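Local coordinates for uncharacterized protein HI_0666 (Haemophilus influenzae, PDB 7CZO) that is of undetermined molecular function but corresponds to the N-terminal domain of the HipA toxin in a HipBA toxin–antitoxin system with three-component regulation, at residues A[66-71]-A[85-90]; A[43-46]-A[50-53]. One frame throughout, in Å; residues are numbered along the deposited sequence.

Interaction 1: A[66-71]-A[85-90]; sequences EGWLKH and FRFLLN
Trp68 and Phe87 carry the whole contact between 66-71 and 85-90, burying about 118 Å² by ring packing with no hydrogen bond across it. The Phe87 CD1 atom sits 3.5 Å above the plane of the indole, displaced toward the rim, and its closest approach is to Trp68 NE1 at 3.6 Å. Because CD1 lies over the indole face, it is away from the direction in which the N-H of NE1 points, and the meeting is a van der Waals one. Phe87 CE1 rests on the pyrrole part of the same ring, 3.7 Å from Trp68 CD1. With ring planes at 48° and centroids 4.5 Å apart (five-membered ring of Trp68 to ring of Phe87), the pair is intermediate between a parallel stack and a T-shape. The two side chains pass one another in opposite directions, which brings Trp68 CB to 4.2 Å from Phe87 CE1 and Trp68 CZ2 to 4.2 Å from Phe87 CB.

Both residues direct CB at the opposing helix, and both extend from there: CG is anti to the backbone N in Trp68 (chi1 176°) and in Phe87 (chi1 171°). These extended side chains bridge backbones whose CA atoms, Trp68 to Phe87, are 9.2 Å apart.

Backbone i to i+4 hydrogen bonds set the frames: Lys70 N to Glu66 O in one helix, and Leu89 N to Phe85 O and Asn90 N to Arg86 O in the other. Beyond the pair, Phe87 also touches Pro65 and Met95, while Arg86 makes a salt bridge to Asp83. On helix 82-91, Phe85 packs against Leu20 and Glu22 of strand 15-22, so this helix lies between the sheet and the short helix 66-70.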
loop_
_atom_site.group_PDB
_atom_site.type_symbol
_atom_site.label_atom_id
_atom_site.label_comp_id
_atom_site.label_asym_id
_atom_site.label_seq_id
_atom_site.Cartn_x
_atom_site.Cartn_y
_atom_site.Cartn_z
ATOM N N GLU A 66 -13.852 -2.524 5.688
ATOM C CA GLU A 66 -15.228 -2.612 5.221
ATOM C C GLU A 66 -15.957 -1.348 5.521
ATOM O O GLU A 66 -16.473 -0.701 4.640
ATOM C CB GLU A 66 -15.922 -3.753 5.937
ATOM C CG GLU A 66 -15.650 -5.083 5.272
ATOM C CD GLU A 66 -16.109 -6.258 6.095
ATOM O OE1 GLU A 66 -16.893 -6.044 7.055
ATOM O OE2 GLU A 66 -15.664 -7.390 5.773
ATOM N N GLY A 67 -15.941 -0.984 6.789
ATOM C CA GLY A 67 -16.547 0.235 7.242
ATOM C C GLY A 67 -16.365 1.460 6.384
ATOM O O GLY A 67 -17.287 2.264 6.262
ATOM N N TRP A 68 -15.185 1.634 5.811
ATOM C CA TRP A 68 -14.912 2.825 4.999
ATOM C C TRP A 68 -15.460 2.652 3.574
ATOM O O TRP A 68 -15.817 3.619 2.905
ATOM C CB TRP A 68 -13.416 3.058 4.938
ATOM C CG TRP A 68 -12.995 4.166 4.076
ATOM C CD1 TRP A 68 -12.835 5.459 4.440
ATOM C CD2 TRP A 68 -12.600 4.081 2.710
ATOM N NE1 TRP A 68 -12.389 6.201 3.381
ATOM C CE2 TRP A 68 -12.228 5.374 2.303
ATOM C CE3 TRP A 68 -12.507 3.035 1.795
ATOM C CZ2 TRP A 68 -11.795 5.660 1.004
ATOM C CZ3 TRP A 68 -12.079 3.322 0.500
ATOM C CH2 TRP A 68 -11.728 4.623 0.125
ATOM N N LEU A 69 -15.484 1.416 3.102
ATOM C CA LEU A 69 -16.115 1.124 1.839
ATOM C C LEU A 69 -17.629 1.325 1.972
ATOM O O LEU A 69 -18.184 2.110 1.211
ATOM C CB LEU A 69 -15.781 -0.300 1.393
ATOM C CG LEU A 69 -14.277 -0.582 1.213
ATOM C CD1 LEU A 69 -14.058 -2.089 1.068
ATOM C CD2 LEU A 69 -13.639 0.196 0.057
ATOM N N LYS A 70 -18.296 0.672 2.940
ATOM C CA LYS A 70 -19.736 0.909 3.166
ATOM C C LYS A 70 -20.109 2.401 3.301
ATOM O O LYS A 70 -21.182 2.812 2.903
ATOM C CB LYS A 70 -20.278 0.131 4.353
ATOM C CG LYS A 70 -20.169 -1.379 4.229
ATOM C CD LYS A 70 -21.169 -2.097 5.132
ATOM C CE LYS A 70 -22.582 -2.201 4.495
ATOM N NZ LYS A 70 -23.535 -3.242 5.061
ATOM N N HIS A 71 -19.209 3.230 3.791
ATOM C CA HIS A 71 -19.462 4.668 3.861
ATOM C C HIS A 71 -19.361 5.363 2.497
ATOM O O HIS A 71 -18.956 6.524 2.423
ATOM C CB HIS A 71 -18.446 5.306 4.819
ATOM C CG HIS A 71 -18.581 6.785 4.942
ATOM N ND1 HIS A 71 -17.580 7.657 4.553
ATOM C CD2 HIS A 71 -19.617 7.549 5.354
ATOM C CE1 HIS A 71 -17.990 8.897 4.732
ATOM N NE2 HIS A 71 -19.228 8.858 5.201
ATOM N N PHE A 85 -5.555 3.602 -2.378
ATOM C CA PHE A 85 -4.149 3.839 -2.094
ATOM C C PHE A 85 -4.023 5.092 -1.259
ATOM O O PHE A 85 -3.144 5.189 -0.426
ATOM C CB PHE A 85 -3.325 3.985 -3.389
ATOM C CG PHE A 85 -1.841 4.204 -3.146
ATOM C CD1 PHE A 85 -1.049 3.179 -2.681
ATOM C CD2 PHE A 85 -1.259 5.420 -3.373
ATOM C CE1 PHE A 85 0.296 3.355 -2.445
ATOM C CE2 PHE A 85 0.104 5.601 -3.150
ATOM C CZ PHE A 85 0.889 4.563 -2.694
ATOM N N ARG A 86 -4.902 6.062 -1.474
ATOM C CA ARG A 86 -4.822 7.281 -0.669
ATOM C C ARG A 86 -5.212 6.944 0.791
ATOM O O ARG A 86 -4.567 7.374 1.727
ATOM C CB ARG A 86 -5.715 8.374 -1.256
ATOM C CG ARG A 86 -5.250 9.797 -0.989
ATOM C CD ARG A 86 -6.210 10.863 -1.558
ATOM N NE ARG A 86 -7.010 10.422 -2.720
ATOM C CZ ARG A 86 -6.544 10.202 -3.956
ATOM N NH1 ARG A 86 -5.252 10.361 -4.246
ATOM N NH2 ARG A 86 -7.378 9.793 -4.912
ATOM N N PHE A 87 -6.251 6.143 0.976
ATOM C CA PHE A 87 -6.678 5.784 2.302
ATOM C C PHE A 87 -5.542 5.058 3.000
ATOM O O PHE A 87 -5.136 5.422 4.110
ATOM C CB PHE A 87 -7.879 4.893 2.247
ATOM C CG PHE A 87 -8.231 4.323 3.564
ATOM C CD1 PHE A 87 -9.185 4.919 4.352
ATOM C CD2 PHE A 87 -7.592 3.196 4.027
ATOM C CE1 PHE A 87 -9.496 4.397 5.594
ATOM C CE2 PHE A 87 -7.897 2.657 5.272
ATOM C CZ PHE A 87 -8.849 3.266 6.054
ATOM N N LEU A 88 -4.975 4.064 2.327
ATOM C CA LEU A 88 -3.807 3.381 2.906
ATOM C C LEU A 88 -2.775 4.381 3.398
ATOM O O LEU A 88 -2.266 4.230 4.502
ATOM C CB LEU A 88 -3.179 2.366 1.933
ATOM C CG LEU A 88 -4.175 1.224 1.675
ATOM C CD1 LEU A 88 -3.638 0.274 0.626
ATOM C CD2 LEU A 88 -4.539 0.507 2.970
ATOM N N LEU A 89 -2.510 5.421 2.608
ATOM C CA LEU A 89 -1.499 6.416 2.974
ATOM C C LEU A 89 -1.957 7.327 4.094
ATOM O O LEU A 89 -1.170 7.649 4.971
ATOM C CB LEU A 89 -1.129 7.258 1.778
ATOM C CG LEU A 89 -0.278 6.598 0.698
ATOM C CD1 LEU A 89 -0.116 7.595 -0.458
ATOM C CD2 LEU A 89 1.066 6.228 1.272
ATOM N N ASN A 90 -3.226 7.714 4.102
ATOM C CA ASN A 90 -3.737 8.553 5.179
ATOM C C ASN A 90 -3.991 7.894 6.498
ATOM O O ASN A 90 -4.105 8.603 7.475
ATOM C CB ASN A 90 -5.040 9.211 4.779
ATOM C CG ASN A 90 -4.873 10.133 3.590
ATOM O OD1 ASN A 90 -3.789 10.711 3.382
ATOM N ND2 ASN A 90 -5.940 10.251 2.777
#

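Interaction 2: A[43-46]-A[50-53]; sequences SFPI and PFHS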
loop_
_atom_site.group_PDB
_atom_site.type_symbol
_atom_site.label_atom_id
_atom_site.label_comp_id
_atom_site.label_asym_id
_atom_site.label_seq_id
_atom_site.Cartn_x
_atom_site.Cartn_y
_atom_site.Cartn_z
ATOM N N SER A 43 1.104 -13.941 -1.473
ATOM C CA SER A 43 1.209 -13.299 -2.803
ATOM C C SER A 43 2.538 -12.584 -3.049
ATOM O O SER A 43 2.851 -12.275 -4.190
ATOM C CB SER A 43 0.091 -12.304 -3.011
ATOM O OG SER A 43 0.098 -11.328 -1.980
ATOM N N PHE A 44 3.296 -12.318 -1.976
ATOM C CA PHE A 44 4.544 -11.566 -2.045
ATOM C C PHE A 44 5.704 -12.344 -1.436
ATOM O O PHE A 44 6.228 -11.996 -0.389
ATOM C CB PHE A 44 4.416 -10.230 -1.316
ATOM C CG PHE A 44 3.439 -9.273 -1.950
ATOM C CD1 PHE A 44 3.433 -9.060 -3.325
ATOM C CD2 PHE A 44 2.569 -8.539 -1.160
ATOM C CE1 PHE A 44 2.555 -8.172 -3.901
ATOM C CE2 PHE A 44 1.685 -7.641 -1.724
ATOM C CZ PHE A 44 1.677 -7.459 -3.099
ATOM N N PRO A 45 6.134 -13.404 -2.120
ATOM C CA PRO A 45 7.397 -14.029 -1.739
ATOM C C PRO A 45 8.595 -13.109 -1.975
ATOM O O PRO A 45 8.708 -12.467 -3.016
ATOM C CB PRO A 45 7.488 -15.237 -2.663
ATOM C CG PRO A 45 6.112 -15.428 -3.240
ATOM C CD PRO A 45 5.473 -14.082 -3.249
ATOM N N ILE A 46 9.500 -13.108 -1.022
ATOM C CA ILE A 46 10.674 -12.245 -1.035
ATOM C C ILE A 46 11.539 -12.375 -2.269
ATOM O O ILE A 46 12.168 -11.404 -2.682
ATOM C CB ILE A 46 11.526 -12.549 0.207
ATOM C CG1 ILE A 46 10.624 -12.413 1.460
ATOM C CG2 ILE A 46 12.785 -11.689 0.236
ATOM C CD1 ILE A 46 11.264 -11.865 2.713
ATOM N N PRO A 50 10.706 -7.220 -7.253
ATOM C CA PRO A 50 9.545 -6.387 -7.046
ATOM C C PRO A 50 8.389 -6.905 -7.792
ATOM O O PRO A 50 8.554 -7.756 -8.644
ATOM C CB PRO A 50 9.949 -5.080 -7.698
ATOM C CG PRO A 50 10.743 -5.539 -8.863
ATOM C CD PRO A 50 11.525 -6.722 -8.371
ATOM N N PHE A 51 7.234 -6.346 -7.444
ATOM C CA PHE A 51 5.941 -6.640 -8.015
ATOM C C PHE A 51 5.354 -5.334 -8.573
ATOM O O PHE A 51 5.629 -4.227 -8.077
ATOM C CB PHE A 51 4.976 -7.192 -6.956
ATOM C CG PHE A 51 5.567 -8.264 -6.084
ATOM C CD1 PHE A 51 6.272 -7.930 -4.946
ATOM C CD2 PHE A 51 5.408 -9.594 -6.398
ATOM C CE1 PHE A 51 6.840 -8.890 -4.166
ATOM C CE2 PHE A 51 5.972 -10.567 -5.620
ATOM C CZ PHE A 51 6.703 -10.209 -4.515
ATOM N N HIS A 52 4.531 -5.486 -9.605
ATOM C CA HIS A 52 4.021 -4.365 -10.392
ATOM C C HIS A 52 2.641 -4.758 -10.789
ATOM O O HIS A 52 2.438 -5.907 -11.135
ATOM C CB HIS A 52 4.821 -4.186 -11.665
ATOM C CG HIS A 52 6.259 -3.847 -11.446
ATOM N ND1 HIS A 52 6.667 -2.696 -10.808
ATOM C CD2 HIS A 52 7.391 -4.487 -11.823
ATOM C CE1 HIS A 52 7.991 -2.651 -10.779
ATOM N NE2 HIS A 52 8.455 -3.732 -11.382
ATOM N N SER A 53 1.682 -3.836 -10.732
ATOM C CA SER A 53 0.346 -4.144 -11.256
ATOM C C SER A 53 -0.329 -2.878 -11.744
ATOM O O SER A 53 0.060 -1.763 -11.375
ATOM C CB SER A 53 -0.490 -4.847 -10.187
ATOM O OG SER A 53 -1.745 -5.262 -10.690
#
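Pro45 O is the polar atom closest to the opposing segment, 3.4 Å from Phe51 CZ and near the plane of that ring, at its edge. This is an approach to a ring carbon, and no hydrogen bond spans 43-46 and 50-53. The main contact is an edge-to-face aromatic pair: the edge of Phe44 is presented to the face of Phe51, with ring centroids 4.6 Å apart and planes at 57°. Phe44 CD1 stands 3.3 Å above the centre of the Phe51 ring, and Phe44 CE1 lies beside it, 3.7 Å from Phe51 CG. Phe51 points CB toward 43-46, and its CG is anti to the carbonyl carbon (chi1 -46°), which carries the ring beneath Phe44 and on to Pro45, whose CD is 4.3 Å from Phe51 CZ.

Outside the pair, Phe44 O is hydrogen-bonded to Tyr31 OH, and the Phe44 ring also meets Phe29 and, edge-to-face, Phe57. Backbone hydrogen bonds of Phe51 with Phe29 and of Ser53 with Phe27 hold the short strand against 27-31. The rings thus form a small aromatic cluster through which the long connection between two antiparallel neighbours folds back on the edge strand of the sheet in this HipA N-terminal domain.

From the N terminus, the chain first lays down the three sheet strands 7-12, 15-22 and 27-31. Interaction 2 then closes a short loop, only three residues separating its segments, just as the chain enters edge strand 51-53. Helix 58-62 follows, and interaction 1 opens at helix 66-70 and closes at helix 82-91 after 13 intervening residues; strand 98-102 completes the sheet at its other edge. The two loops run in series, neither nesting nor crossing. Interactions 1 and 2 lie on opposite sides of the chain's centre, about 22 Å apart between centres and about 10 Å between nearest atoms. One contact joins loop to edge strand, the other helix to helix.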